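Local coordinates for protein D-galactonate dehydratase family member RspA (Pantoea ananatis, PDB 3T6C) that dehydrates D-gluconate to 2-dehydro-3-deoxy-D-gluconate with low activity in vitro, using one magnesium ion per subunit, at residues Y69-A74 / G107-N112; Q203-P208 / Y216-A221; A262-Q267 / Q288-P293; P308-K313 / E339-R344. All blocks are in the same frame, centred on the assembly; numbering follows the deposited sequence.

Contact 1 is the helix-to-helix packing of the N-terminal capping domain, buried and carried by aliphatic carbons. The other three belong to the C-terminal barrel domain. Contacts 3 and 4 resemble each other: each joins stretches at the C-terminal ends of two successive barrel helices, each is buried, and each touches the same neighbouring subunit. In contact 3 one carboxylate is held by a hydroxyl and a backbone N-H; contact 4 uses an amide, a lysine and two branched side chains. Contact 2 is the surface member, where a loop is tied to the start of helix 219-237 by a salt-bridge network. No two contacts touch; contacts 3 and 4 come nearest, about 8 Å between nearest atoms.

Contact 1. Residues Y69-A74 / G107-N112; sequences YAVQSA and GPVMNN
V109 reaches across from helix 108-129 to the face of helix 68-83 that carries A70, V71 and A74, a helix-helix packing within the N-terminal capping domain of this enolase-superfamily enzyme. The segments' axes approach to 8.8 Å and cross at -52°, the closest CA pair being V71 and V109, 5.3 Å apart.

The apolar contacts centre on one methyl. V109 turns CG1 away from its backbone N (chi1 175°), which sets that carbon between the A70 and A74 methyls, 4.0 Å from A74 CB and 4.2 Å from A70 CB. The same CG1 lies 3.7 Å from A70 O, which accepts from A74 N. V71 adds CG2, which meets both V109 and the CB of N112. F64 covers V109 and N112 from the same chain, while M110 of a second subunit packs on V109.

At the helix start G107, the N-cap residue, donates from N to N111 OD1 at 3.3 Å, while N111 ND2 ties the helix to V301 O and S324 O. The N112 amide turns away from V71: OD1 bonds to S323 OG, while ND2 bonds to S324 OG and donates to P108 O at 2.8 Å, that oxygen lying 5° from the amide plane.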
loop_
_atom_site.group_PDB
_atom_site.type_symbol
_atom_site.label_atom_id
_atom_site.label_comp_id
_atom_site.label_asym_id
_atom_site.label_seq_id
_atom_site.Cartn_x
_atom_site.Cartn_y
_atom_site.Cartn_z
ATOM N N TYR A 69 -19.775 34.269 -22.478
ATOM C CA TYR A 69 -19.189 34.758 -23.754
ATOM C C TYR A 69 -17.979 33.952 -24.189
ATOM O O TYR A 69 -17.702 33.868 -25.397
ATOM C CB TYR A 69 -18.880 36.252 -23.675
ATOM C CG TYR A 69 -20.155 37.068 -23.435
ATOM C CD1 TYR A 69 -21.171 37.056 -24.353
ATOM C CD2 TYR A 69 -20.298 37.823 -22.275
ATOM C CE1 TYR A 69 -22.340 37.754 -24.115
ATOM C CE2 TYR A 69 -21.429 38.560 -22.054
ATOM C CZ TYR A 69 -22.464 38.491 -22.954
ATOM O OH TYR A 69 -23.643 39.218 -22.686
ATOM N N ALA A 70 -17.260 33.334 -23.243
ATOM C CA ALA A 70 -16.120 32.520 -23.615
ATOM C C ALA A 70 -16.650 31.186 -24.146
ATOM O O ALA A 70 -16.127 30.650 -25.117
ATOM C CB ALA A 70 -15.197 32.303 -22.424
ATOM N N VAL A 71 -17.670 30.616 -23.479
ATOM C CA VAL A 71 -18.367 29.454 -24.037
ATOM C C VAL A 71 -18.997 29.732 -25.406
ATOM O O VAL A 71 -18.855 28.903 -26.313
ATOM C CB VAL A 71 -19.422 28.927 -23.019
ATOM C CG1 VAL A 71 -20.225 27.753 -23.607
ATOM C CG2 VAL A 71 -18.760 28.525 -21.747
ATOM N N GLN A 72 -19.662 30.877 -25.573
ATOM C CA GLN A 72 -20.208 31.218 -26.879
ATOM C C GLN A 72 -19.130 31.225 -27.954
ATOM O O GLN A 72 -19.369 30.704 -29.039
ATOM C CB GLN A 72 -20.921 32.577 -26.810
ATOM C CG GLN A 72 -21.427 33.013 -28.180
ATOM C CD GLN A 72 -22.099 34.342 -28.068
ATOM O OE1 GLN A 72 -21.522 35.295 -27.548
ATOM N NE2 GLN A 72 -23.320 34.414 -28.532
ATOM N N SER A 73 -17.964 31.801 -27.685
ATOM C CA SER A 73 -16.891 31.750 -28.673
ATOM C C SER A 73 -16.446 30.300 -28.949
ATOM O O SER A 73 -16.267 29.865 -30.092
ATOM C CB SER A 73 -15.688 32.556 -28.164
ATOM O OG SER A 73 -14.670 32.594 -29.135
ATOM N N ALA A 74 -16.251 29.536 -27.886
ATOM C CA ALA A 74 -15.782 28.141 -28.030
ATOM C C ALA A 74 -16.726 27.319 -28.912
ATOM O O ALA A 74 -16.313 26.359 -29.608
ATOM C CB ALA A 74 -15.587 27.482 -26.617
ATOM N N GLY A 107 -11.615 21.281 -19.336
ATOM C CA GLY A 107 -11.788 22.476 -18.551
ATOM C C GLY A 107 -13.214 22.981 -18.713
ATOM O O GLY A 107 -13.963 22.493 -19.587
ATOM N N PRO A 108 -13.615 23.956 -17.902
ATOM C CA PRO A 108 -15.058 24.295 -17.904
ATOM C C PRO A 108 -15.505 24.995 -19.208
ATOM O O PRO A 108 -16.663 24.765 -19.614
ATOM C CB PRO A 108 -15.244 25.191 -16.656
ATOM C CG PRO A 108 -13.809 25.798 -16.403
ATOM C CD PRO A 108 -12.840 24.649 -16.861
ATOM N N VAL A 109 -14.688 25.861 -19.832
ATOM C CA VAL A 109 -15.182 26.482 -21.070
ATOM C C VAL A 109 -15.222 25.385 -22.157
ATOM O O VAL A 109 -16.245 25.235 -22.874
ATOM C CB VAL A 109 -14.254 27.628 -21.471
ATOM C CG1 VAL A 109 -14.696 28.163 -22.788
ATOM C CG2 VAL A 109 -14.275 28.712 -20.437
ATOM N N MET A 110 -14.122 24.619 -22.295
ATOM C CA MET A 110 -14.095 23.574 -23.297
ATOM C C MET A 110 -15.232 22.558 -23.123
ATOM O O MET A 110 -15.907 22.183 -24.104
ATOM C CB MET A 110 -12.760 22.840 -23.266
ATOM C CG MET A 110 -11.525 23.757 -23.446
ATOM S SD MET A 110 -11.425 24.599 -25.005
ATOM C CE MET A 110 -11.171 23.214 -26.130
ATOM N N ASN A 111 -15.446 22.117 -21.895
ATOM C CA ASN A 111 -16.392 21.014 -21.687
ATOM C C ASN A 111 -17.818 21.496 -21.889
ATOM O O ASN A 111 -18.646 20.755 -22.409
ATOM C CB ASN A 111 -16.256 20.439 -20.275
ATOM C CG ASN A 111 -14.916 19.733 -20.043
ATOM O OD1 ASN A 111 -14.038 19.726 -20.920
ATOM N ND2 ASN A 111 -14.728 19.216 -18.844
ATOM N N ASN A 112 -18.124 22.720 -21.483
ATOM C CA ASN A 112 -19.492 23.213 -21.641
ATOM C C ASN A 112 -19.841 23.397 -23.108
ATOM O O ASN A 112 -20.966 23.091 -23.529
ATOM C CB ASN A 112 -19.678 24.523 -20.879
ATOM C CG ASN A 112 -20.130 24.286 -19.470
ATOM O OD1 ASN A 112 -21.323 24.152 -19.233
ATOM N ND2 ASN A 112 -19.181 24.171 -18.524
#

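Contact 2. Residues Q203-P208 / Y216-A221; sequences QPKRSP and YFDPEA. With EDO (1,2-ethanediol), chain G.
The chain at 203-208 is extended and irregular, and it passes the turn that leads from strand 215-216 into helix 219-237, with the CA atoms of P204 and D218 5.3 Å apart. K205 N donates almost straight to D218 OD2, at 2.7 Å and 172°, meeting that oxygen nearly along its C-O bond.

The K205 side chain then doubles back at chi3 and chi4 and brings its ammonium to the same carboxylate. NZ lies on the syn side of both oxygens, 3.0 Å from D218 OD1 and 3.1 Å from D218 OD2, and it also makes a salt bridge to E220 OE1 at 2.6 Å from above that carboxylate's plane. D218 is the N-cap of helix 219-237: its OD1 accepts from A221 N at 3.0 Å, on the face opposite to K205 NZ. The P204 ring lies against D218, CB to CB 3.6 Å. At one end a water bridges Q203 OE1 and A221 O; at the other S207 OG, bonded to P433 O, approaches Y216 CD2 obliquely at 4.2 Å. A 1,2-ethanediol, probably from the crystallisation liquor, accepts from D218 N, and R206 bonds to Q395 of a third subunit.

The D218 carboxylate thus caps the helix and holds the loop at once, and the adjacent lysine probably favours its ionised form, as does the helix N-terminus.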
loop_
_atom_site.group_PDB
_atom_site.type_symbol
_atom_site.label_atom_id
_atom_site.label_comp_id
_atom_site.label_asym_id
_atom_site.label_seq_id
_atom_site.Cartn_x
_atom_site.Cartn_y
_atom_site.Cartn_z
ATOM N N GLN A 203 -21.047 35.016 14.776
ATOM C CA GLN A 203 -20.263 36.035 15.499
ATOM C C GLN A 203 -18.805 35.888 15.067
ATOM O O GLN A 203 -17.989 35.214 15.725
ATOM C CB GLN A 203 -20.401 35.874 17.038
ATOM C CG GLN A 203 -19.851 34.558 17.672
ATOM C CD GLN A 203 -20.649 33.295 17.291
ATOM O OE1 GLN A 203 -20.683 32.899 16.124
ATOM N NE2 GLN A 203 -21.282 32.655 18.286
ATOM N N PRO A 204 -18.501 36.494 13.917
ATOM C CA PRO A 204 -17.229 36.283 13.250
ATOM C C PRO A 204 -16.116 37.022 13.981
ATOM O O PRO A 204 -16.330 37.998 14.714
ATOM C CB PRO A 204 -17.455 36.894 11.871
ATOM C CG PRO A 204 -18.450 37.979 12.116
ATOM C CD PRO A 204 -19.311 37.526 13.255
ATOM N N LYS A 205 -14.909 36.536 13.761
ATOM C CA LYS A 205 -13.747 37.208 14.266
ATOM C C LYS A 205 -13.651 38.586 13.642
ATOM O O LYS A 205 -14.159 38.836 12.511
ATOM C CB LYS A 205 -12.536 36.364 13.869
ATOM C CG LYS A 205 -12.354 35.099 14.756
ATOM C CD LYS A 205 -11.082 34.340 14.402
ATOM C CE LYS A 205 -11.186 33.672 13.045
ATOM N NZ LYS A 205 -12.299 32.676 13.086
ATOM N N ARG A 206 -12.965 39.469 14.362
ATOM C CA ARG A 206 -12.705 40.829 13.924
ATOM C C ARG A 206 -11.615 40.841 12.837
ATOM O O ARG A 206 -10.659 40.067 12.906
ATOM C CB ARG A 206 -12.251 41.651 15.133
ATOM C CG ARG A 206 -12.018 43.098 14.856
ATOM C CD ARG A 206 -11.694 43.842 16.158
ATOM N NE ARG A 206 -11.162 42.926 17.182
ATOM C CZ ARG A 206 -9.922 42.438 17.178
ATOM N NH1 ARG A 206 -9.533 41.612 18.143
ATOM N NH2 ARG A 206 -9.081 42.759 16.195
ATOM N N SER A 207 -11.781 41.700 11.834
ATOM C CA SER A 207 -10.795 41.877 10.752
ATOM C C SER A 207 -9.687 42.851 11.160
ATOM O O SER A 207 -9.833 43.541 12.149
ATOM C CB SER A 207 -11.497 42.422 9.516
ATOM O OG SER A 207 -12.354 41.418 8.971
ATOM N N PRO A 208 -8.589 42.922 10.378
ATOM C CA PRO A 208 -7.564 43.943 10.630
ATOM C C PRO A 208 -8.138 45.348 10.421
ATOM O O PRO A 208 -9.276 45.465 9.949
ATOM C CB PRO A 208 -6.513 43.687 9.538
ATOM C CG PRO A 208 -6.766 42.282 9.055
ATOM C CD PRO A 208 -8.231 42.010 9.274
ATOM N N TYR A 216 -17.116 38.927 3.070
ATOM C CA TYR A 216 -16.451 38.314 4.221
ATOM C C TYR A 216 -17.299 37.251 4.888
ATOM O O TYR A 216 -18.557 37.354 4.996
ATOM C CB TYR A 216 -16.016 39.417 5.205
ATOM C CG TYR A 216 -14.777 40.103 4.713
ATOM C CD1 TYR A 216 -14.816 40.964 3.619
ATOM C CD2 TYR A 216 -13.559 39.828 5.301
ATOM C CE1 TYR A 216 -13.640 41.560 3.151
ATOM C CE2 TYR A 216 -12.383 40.387 4.839
ATOM C CZ TYR A 216 -12.438 41.254 3.775
ATOM O OH TYR A 216 -11.273 41.801 3.312
ATOM N N PHE A 217 -16.609 36.193 5.318
ATOM C CA PHE A 217 -17.275 35.107 6.059
ATOM C C PHE A 217 -16.293 34.562 7.048
ATOM O O PHE A 217 -15.104 34.868 6.936
ATOM C CB PHE A 217 -17.775 34.024 5.111
ATOM C CG PHE A 217 -16.668 33.139 4.576
ATOM C CD1 PHE A 217 -15.760 33.629 3.635
ATOM C CD2 PHE A 217 -16.559 31.830 5.020
ATOM C CE1 PHE A 217 -14.713 32.802 3.134
ATOM C CE2 PHE A 217 -15.552 30.985 4.525
ATOM C CZ PHE A 217 -14.623 31.459 3.576
ATOM N N ASP A 218 -16.766 33.807 8.055
ATOM C CA ASP A 218 -15.886 33.285 9.081
ATOM C C ASP A 218 -16.023 31.764 9.038
ATOM O O ASP A 218 -17.022 31.221 9.548
ATOM C CB ASP A 218 -16.260 33.865 10.449
ATOM C CG ASP A 218 -15.288 33.427 11.550
ATOM O OD1 ASP A 218 -14.828 32.286 11.548
ATOM O OD2 ASP A 218 -14.870 34.238 12.369
ATOM N N PRO A 219 -15.000 31.080 8.515
ATOM C CA PRO A 219 -15.084 29.619 8.433
ATOM C C PRO A 219 -15.238 28.935 9.784
ATOM O O PRO A 219 -15.881 27.891 9.790
ATOM C CB PRO A 219 -13.755 29.188 7.803
ATOM C CG PRO A 219 -12.956 30.413 7.534
ATOM C CD PRO A 219 -13.727 31.635 7.989
ATOM N N GLU A 220 -14.614 29.444 10.837
ATOM C CA GLU A 220 -14.660 28.804 12.144
ATOM C C GLU A 220 -16.059 28.962 12.722
ATOM O O GLU A 220 -16.642 27.990 13.234
ATOM C CB GLU A 220 -13.616 29.411 13.080
ATOM C CG GLU A 220 -12.208 28.777 12.838
ATOM C CD GLU A 220 -11.409 29.493 11.814
ATOM O OE1 GLU A 220 -11.804 30.665 11.491
ATOM O OE2 GLU A 220 -10.344 28.910 11.361
ATOM N N ALA A 221 -16.610 30.177 12.636
ATOM C CA ALA A 221 -17.949 30.400 13.180
ATOM C C ALA A 221 -18.981 29.621 12.392
ATOM O O ALA A 221 -19.937 29.082 12.960
ATOM C CB ALA A 221 -18.252 31.920 13.178
HETATM C C1 EDO G . -20.979 35.689 7.819
HETATM O O1 EDO G . -21.972 36.528 8.416
HETATM C C2 EDO G . -20.312 34.861 8.925
HETATM O O2 EDO G . -19.717 33.670 8.357
HETATM O O HOH W 1 -20.648 29.837 15.538
#

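Contact 3. Residues A262-Q267 / Q288-P293; sequences ALEPYQ and QQSSTP
E264, in the 3-10 turn 264-266, faces the loop that leaves helix 283-289, its CA 5.5 Å from that of T292. The glutamate chain leaves with CG anti to its carbonyl carbon (chi1 -79°) and runs extended from there, which carries the carboxylate along the loop to S290 and S291. OE2 takes two donors there. S290 OG, 2.8 Å away, uses the anti lone pair of E264 OE2, whereas S291 N comes to that oxygen from above the carboxylate plane, at 2.9 Å and 153°. S290 OG accepts in turn from T292 N at 3.1 Å, closing an ST turn, so one hydroxyl both shapes the loop and grips the glutamate.

Both loops belong to the modified TIM barrel: 262-267 joins helix 253-262 to strand 270-272, while the segment 288-293 leads from helix 283-289 to strand 294-296, which pairs in parallel with 270-272. Both sit at the end of the barrel where helices run into the following strands.

Nearer the glutamate backbone, E264 CG rests 3.3 Å from T292 OG1, and the two side chains cross at a slant. T292 OG1 bonds to A260 O and accepts from a water that also donates to L263 O. The S291 hydroxyl, 3.5 Å from E264 CD, is engaged by K261 of a fourth subunit; Q289 NE2 of that subunit binds S290 O.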
loop_
_atom_site.group_PDB
_atom_site.type_symbol
_atom_site.label_atom_id
_atom_site.label_comp_id
_atom_site.label_asym_id
_atom_site.label_seq_id
_atom_site.Cartn_x
_atom_site.Cartn_y
_atom_site.Cartn_z
ATOM N N ALA A 262 -19.063 15.234 13.536
ATOM C CA ALA A 262 -20.027 15.902 14.430
ATOM C C ALA A 262 -21.436 15.821 13.955
ATOM O O ALA A 262 -22.367 15.923 14.760
ATOM C CB ALA A 262 -19.628 17.374 14.623
ATOM N N LEU A 263 -21.602 15.613 12.655
ATOM C CA LEU A 263 -22.965 15.485 12.092
ATOM C C LEU A 263 -23.527 14.067 12.138
ATOM O O LEU A 263 -24.692 13.873 11.833
ATOM C CB LEU A 263 -22.919 15.982 10.637
ATOM C CG LEU A 263 -22.792 17.513 10.534
ATOM C CD1 LEU A 263 -22.542 17.941 9.096
ATOM C CD2 LEU A 263 -24.077 18.204 11.039
ATOM N N GLU A 264 -22.703 13.090 12.453
ATOM C CA GLU A 264 -23.144 11.685 12.442
ATOM C C GLU A 264 -24.433 11.438 13.256
ATOM O O GLU A 264 -25.300 10.748 12.762
ATOM C CB GLU A 264 -21.987 10.790 12.950
ATOM C CG GLU A 264 -20.979 10.572 11.855
ATOM C CD GLU A 264 -19.750 9.807 12.267
ATOM O OE1 GLU A 264 -19.758 9.120 13.333
ATOM O OE2 GLU A 264 -18.757 9.856 11.510
ATOM N N PRO A 265 -24.592 12.043 14.459
ATOM C CA PRO A 265 -25.832 11.738 15.208
ATOM C C PRO A 265 -27.097 12.237 14.489
ATOM O O PRO A 265 -28.187 11.836 14.907
ATOM C CB PRO A 265 -25.694 12.569 16.488
ATOM C CG PRO A 265 -24.217 12.891 16.608
ATOM C CD PRO A 265 -23.649 12.878 15.219
ATOM N N TYR A 266 -26.971 13.143 13.531
ATOM C CA TYR A 266 -28.146 13.731 12.875
ATOM C C TYR A 266 -28.462 13.039 11.551
ATOM O O TYR A 266 -29.488 13.315 10.956
ATOM C CB TYR A 266 -27.942 15.259 12.689
ATOM C CG TYR A 266 -27.464 15.837 14.004
ATOM C CD1 TYR A 266 -28.260 15.733 15.164
ATOM C CD2 TYR A 266 -26.210 16.389 14.106
ATOM C CE1 TYR A 266 -27.786 16.233 16.400
ATOM C CE2 TYR A 266 -25.752 16.890 15.331
ATOM C CZ TYR A 266 -26.535 16.780 16.458
ATOM O OH TYR A 266 -26.039 17.284 17.637
ATOM N N GLN A 267 -27.627 12.080 11.149
ATOM C CA GLN A 267 -27.903 11.184 10.012
ATOM C C GLN A 267 -28.331 11.961 8.764
ATOM O O GLN A 267 -29.426 11.793 8.217
ATOM C CB GLN A 267 -28.908 10.099 10.389
ATOM C CG GLN A 267 -28.300 9.110 11.383
ATOM C CD GLN A 267 -29.342 8.159 11.892
ATOM O OE1 GLN A 267 -29.606 7.130 11.267
ATOM N NE2 GLN A 267 -29.984 8.521 12.993
ATOM N N GLN A 288 -11.587 7.423 6.611
ATOM C CA GLN A 288 -11.141 6.473 7.646
ATOM C C GLN A 288 -11.773 6.772 8.981
ATOM O O GLN A 288 -11.623 5.985 9.925
ATOM C CB GLN A 288 -9.613 6.490 7.768
ATOM C CG GLN A 288 -8.954 6.057 6.475
ATOM C CD GLN A 288 -7.437 6.063 6.553
ATOM O OE1 GLN A 288 -6.752 6.840 5.858
ATOM N NE2 GLN A 288 -6.903 5.216 7.403
ATOM N N GLN A 289 -12.445 7.927 9.079
ATOM C CA GLN A 289 -13.017 8.450 10.349
ATOM C C GLN A 289 -14.525 8.527 10.397
ATOM O O GLN A 289 -15.104 8.332 11.481
ATOM C CB GLN A 289 -12.362 9.754 10.798
ATOM C CG GLN A 289 -10.869 9.572 11.023
ATOM C CD GLN A 289 -10.263 10.769 11.734
ATOM O OE1 GLN A 289 -10.937 11.459 12.529
ATOM N NE2 GLN A 289 -8.976 11.015 11.473
ATOM N N SER A 290 -15.145 9.069 9.351
ATOM C CA SER A 290 -16.579 9.441 9.394
ATOM C C SER A 290 -17.472 8.529 8.571
ATOM O O SER A 290 -17.078 8.056 7.496
ATOM C CB SER A 290 -16.772 10.858 8.876
ATOM O OG SER A 290 -18.147 11.207 9.079
ATOM N N SER A 291 -18.674 8.264 9.098
ATOM C CA SER A 291 -19.741 7.550 8.380
ATOM C C SER A 291 -20.854 8.476 7.832
ATOM O O SER A 291 -21.891 7.975 7.388
ATOM C CB SER A 291 -20.264 6.417 9.256
ATOM O OG SER A 291 -20.619 6.959 10.522
ATOM N N THR A 292 -20.695 9.805 7.924
ATOM C CA THR A 292 -21.670 10.697 7.279
ATOM C C THR A 292 -21.514 10.565 5.756
ATOM O O THR A 292 -20.403 10.628 5.239
ATOM C CB THR A 292 -21.375 12.135 7.702
ATOM O OG1 THR A 292 -21.749 12.295 9.102
ATOM C CG2 THR A 292 -22.079 13.178 6.796
ATOM N N PRO A 293 -22.611 10.345 5.017
ATOM C CA PRO A 293 -22.417 10.219 3.569
ATOM C C PRO A 293 -21.887 11.491 2.920
ATOM O O PRO A 293 -22.249 12.600 3.384
ATOM C CB PRO A 293 -23.841 9.885 3.057
ATOM C CG PRO A 293 -24.577 9.317 4.275
ATOM C CD PRO A 293 -24.014 10.115 5.423
HETATM O O HOH W 2 -24.703 12.550 9.288
HETATM O O HOH W 3 -16.955 8.746 13.747
#

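Contact 4. Residues P308-K313 / E339-R344; sequences PLIDNK and ELNGVR
N341 lies across both I310 and K313, at about a right angle to each. Against I310 it presents its aliphatic root: I310 CG2 sits 3.6 Å from N341 CB, and N341 CB is also 3.6 Å from I310 O. The same I310 methyl, anti to its backbone N, then meets V343 CG2 at 4.2 Å; one branch thus touches both N341 and V343.

K313 comes to the oxygen end of the amide. Bent at chi2 and chi4, its chain passes N341 O with CD at 3.5 Å and brings NZ to N341 OD1 at 3.0 Å, in the carbonyl plane. NZ also donates to D311 O at 3.0 Å, 38° above that carbonyl's plane, and forms a salt bridge to E281 of a fourth subunit. N341 OD1 accepts as well from K307 of a sixth subunit, while N341 ND2 binds Y337 O of its own chain. Two lysine donors probably polarise the N341 carbonyl.

D311 lies obliquely past N341 and bonds through OD1 to Y337 OH of its own chain. Each of the two helices closes in a Schellman motif, with K313 and G342 at positive phi, and the pair packs successive helix ends of the enolase-superfamily barrel together at a subunit interface.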
loop_
_atom_site.group_PDB
_atom_site.type_symbol
_atom_site.label_atom_id
_atom_site.label_comp_id
_atom_site.label_asym_id
_atom_site.label_seq_id
_atom_site.Cartn_x
_atom_site.Cartn_y
_atom_site.Cartn_z
ATOM N N PRO A 308 -10.509 8.839 -9.101
ATOM C CA PRO A 308 -9.927 8.260 -7.891
ATOM C C PRO A 308 -10.925 8.261 -6.732
ATOM O O PRO A 308 -10.893 7.348 -5.874
ATOM C CB PRO A 308 -8.719 9.180 -7.593
ATOM C CG PRO A 308 -8.413 9.817 -8.938
ATOM C CD PRO A 308 -9.721 9.983 -9.610
ATOM N N LEU A 309 -11.828 9.232 -6.697
ATOM C CA LEU A 309 -12.733 9.286 -5.548
ATOM C C LEU A 309 -13.715 8.139 -5.656
ATOM O O LEU A 309 -14.060 7.507 -4.632
ATOM C CB LEU A 309 -13.544 10.571 -5.546
ATOM C CG LEU A 309 -12.731 11.863 -5.361
ATOM C CD1 LEU A 309 -13.636 13.065 -5.129
ATOM C CD2 LEU A 309 -11.657 11.806 -4.353
ATOM N N ILE A 310 -14.140 7.847 -6.884
ATOM C CA ILE A 310 -15.149 6.795 -7.065
ATOM C C ILE A 310 -14.463 5.444 -6.866
ATOM O O ILE A 310 -14.981 4.572 -6.147
ATOM C CB ILE A 310 -15.827 6.929 -8.420
ATOM C CG1 ILE A 310 -16.673 8.222 -8.462
ATOM C CG2 ILE A 310 -16.725 5.686 -8.664
ATOM C CD1 ILE A 310 -17.138 8.561 -9.918
ATOM N N ASP A 311 -13.274 5.260 -7.443
ATOM C CA ASP A 311 -12.529 3.999 -7.314
ATOM C C ASP A 311 -12.296 3.607 -5.882
ATOM O O ASP A 311 -12.391 2.439 -5.554
ATOM C CB ASP A 311 -11.128 4.158 -7.966
ATOM C CG ASP A 311 -11.146 3.892 -9.456
ATOM O OD1 ASP A 311 -12.021 3.118 -9.925
ATOM O OD2 ASP A 311 -10.227 4.385 -10.123
ATOM N N ASN A 312 -11.983 4.592 -5.059
ATOM C CA ASN A 312 -11.578 4.376 -3.670
ATOM C C ASN A 312 -12.730 4.516 -2.660
ATOM O O ASN A 312 -12.514 4.511 -1.425
ATOM C CB ASN A 312 -10.355 5.220 -3.332
ATOM C CG ASN A 312 -9.149 4.766 -4.090
ATOM O OD1 ASN A 312 -8.627 3.670 -3.822
ATOM N ND2 ASN A 312 -8.703 5.565 -5.042
ATOM N N LYS A 313 -13.954 4.645 -3.162
ATOM C CA LYS A 313 -15.138 4.703 -2.285
ATOM C C LYS A 313 -15.071 5.927 -1.363
ATOM O O LYS A 313 -15.481 5.864 -0.183
ATOM C CB LYS A 313 -15.315 3.407 -1.458
ATOM C CG LYS A 313 -15.060 2.112 -2.281
ATOM C CD LYS A 313 -15.936 1.983 -3.516
ATOM C CE LYS A 313 -15.819 0.592 -4.159
ATOM N NZ LYS A 313 -14.409 0.398 -4.735
ATOM N N GLU A 339 -21.917 3.363 -10.624
ATOM C CA GLU A 339 -22.772 2.216 -10.355
ATOM C C GLU A 339 -21.950 1.003 -9.945
ATOM O O GLU A 339 -22.289 0.283 -8.987
ATOM C CB GLU A 339 -23.557 1.903 -11.659
ATOM C CG GLU A 339 -24.460 0.656 -11.558
ATOM C CD GLU A 339 -25.071 0.258 -12.916
ATOM O OE1 GLU A 339 -25.041 1.059 -13.882
ATOM O OE2 GLU A 339 -25.538 -0.887 -13.005
ATOM N N LEU A 340 -20.883 0.740 -10.687
ATOM C CA LEU A 340 -20.090 -0.476 -10.434
ATOM C C LEU A 340 -19.253 -0.356 -9.155
ATOM O O LEU A 340 -18.747 -1.365 -8.650
ATOM C CB LEU A 340 -19.219 -0.797 -11.663
ATOM C CG LEU A 340 -19.834 -1.598 -12.853
ATOM C CD1 LEU A 340 -21.226 -1.127 -13.240
ATOM C CD2 LEU A 340 -18.917 -1.580 -14.083
ATOM N N ASN A 341 -19.079 0.873 -8.662
ATOM C CA ASN A 341 -18.437 1.144 -7.354
ATOM C C ASN A 341 -19.424 1.357 -6.212
ATOM O O ASN A 341 -19.021 1.784 -5.140
ATOM C CB ASN A 341 -17.462 2.339 -7.505
ATOM C CG ASN A 341 -16.186 1.886 -8.155
ATOM O OD1 ASN A 341 -15.374 1.205 -7.489
ATOM N ND2 ASN A 341 -16.016 2.178 -9.467
ATOM N N GLY A 342 -20.725 1.173 -6.463
ATOM C CA GLY A 342 -21.705 1.384 -5.384
ATOM C C GLY A 342 -21.951 2.837 -5.035
ATOM O O GLY A 342 -22.538 3.153 -3.964
ATOM N N VAL A 343 -21.558 3.747 -5.939
ATOM C CA VAL A 343 -21.752 5.187 -5.714
ATOM C C VAL A 343 -22.997 5.653 -6.487
ATOM O O VAL A 343 -23.230 5.178 -7.602
ATOM C CB VAL A 343 -20.494 5.922 -6.246
ATOM C CG1 VAL A 343 -20.730 7.466 -6.242
ATOM C CG2 VAL A 343 -19.301 5.575 -5.336
ATOM N N ARG A 344 -23.795 6.566 -5.923
ATOM C CA ARG A 344 -25.002 6.983 -6.632
ATOM C C ARG A 344 -24.895 8.385 -7.251
ATOM O O ARG A 344 -23.974 9.136 -6.958
ATOM C CB ARG A 344 -26.225 6.917 -5.679
ATOM C CG ARG A 344 -26.455 5.469 -5.192
ATOM C CD ARG A 344 -27.869 5.281 -4.621
ATOM N NE ARG A 344 -28.016 5.972 -3.361
ATOM C CZ ARG A 344 -29.170 5.989 -2.712
ATOM N NH1 ARG A 344 -30.231 5.370 -3.225
ATOM N NH2 ARG A 344 -29.300 6.648 -1.555
#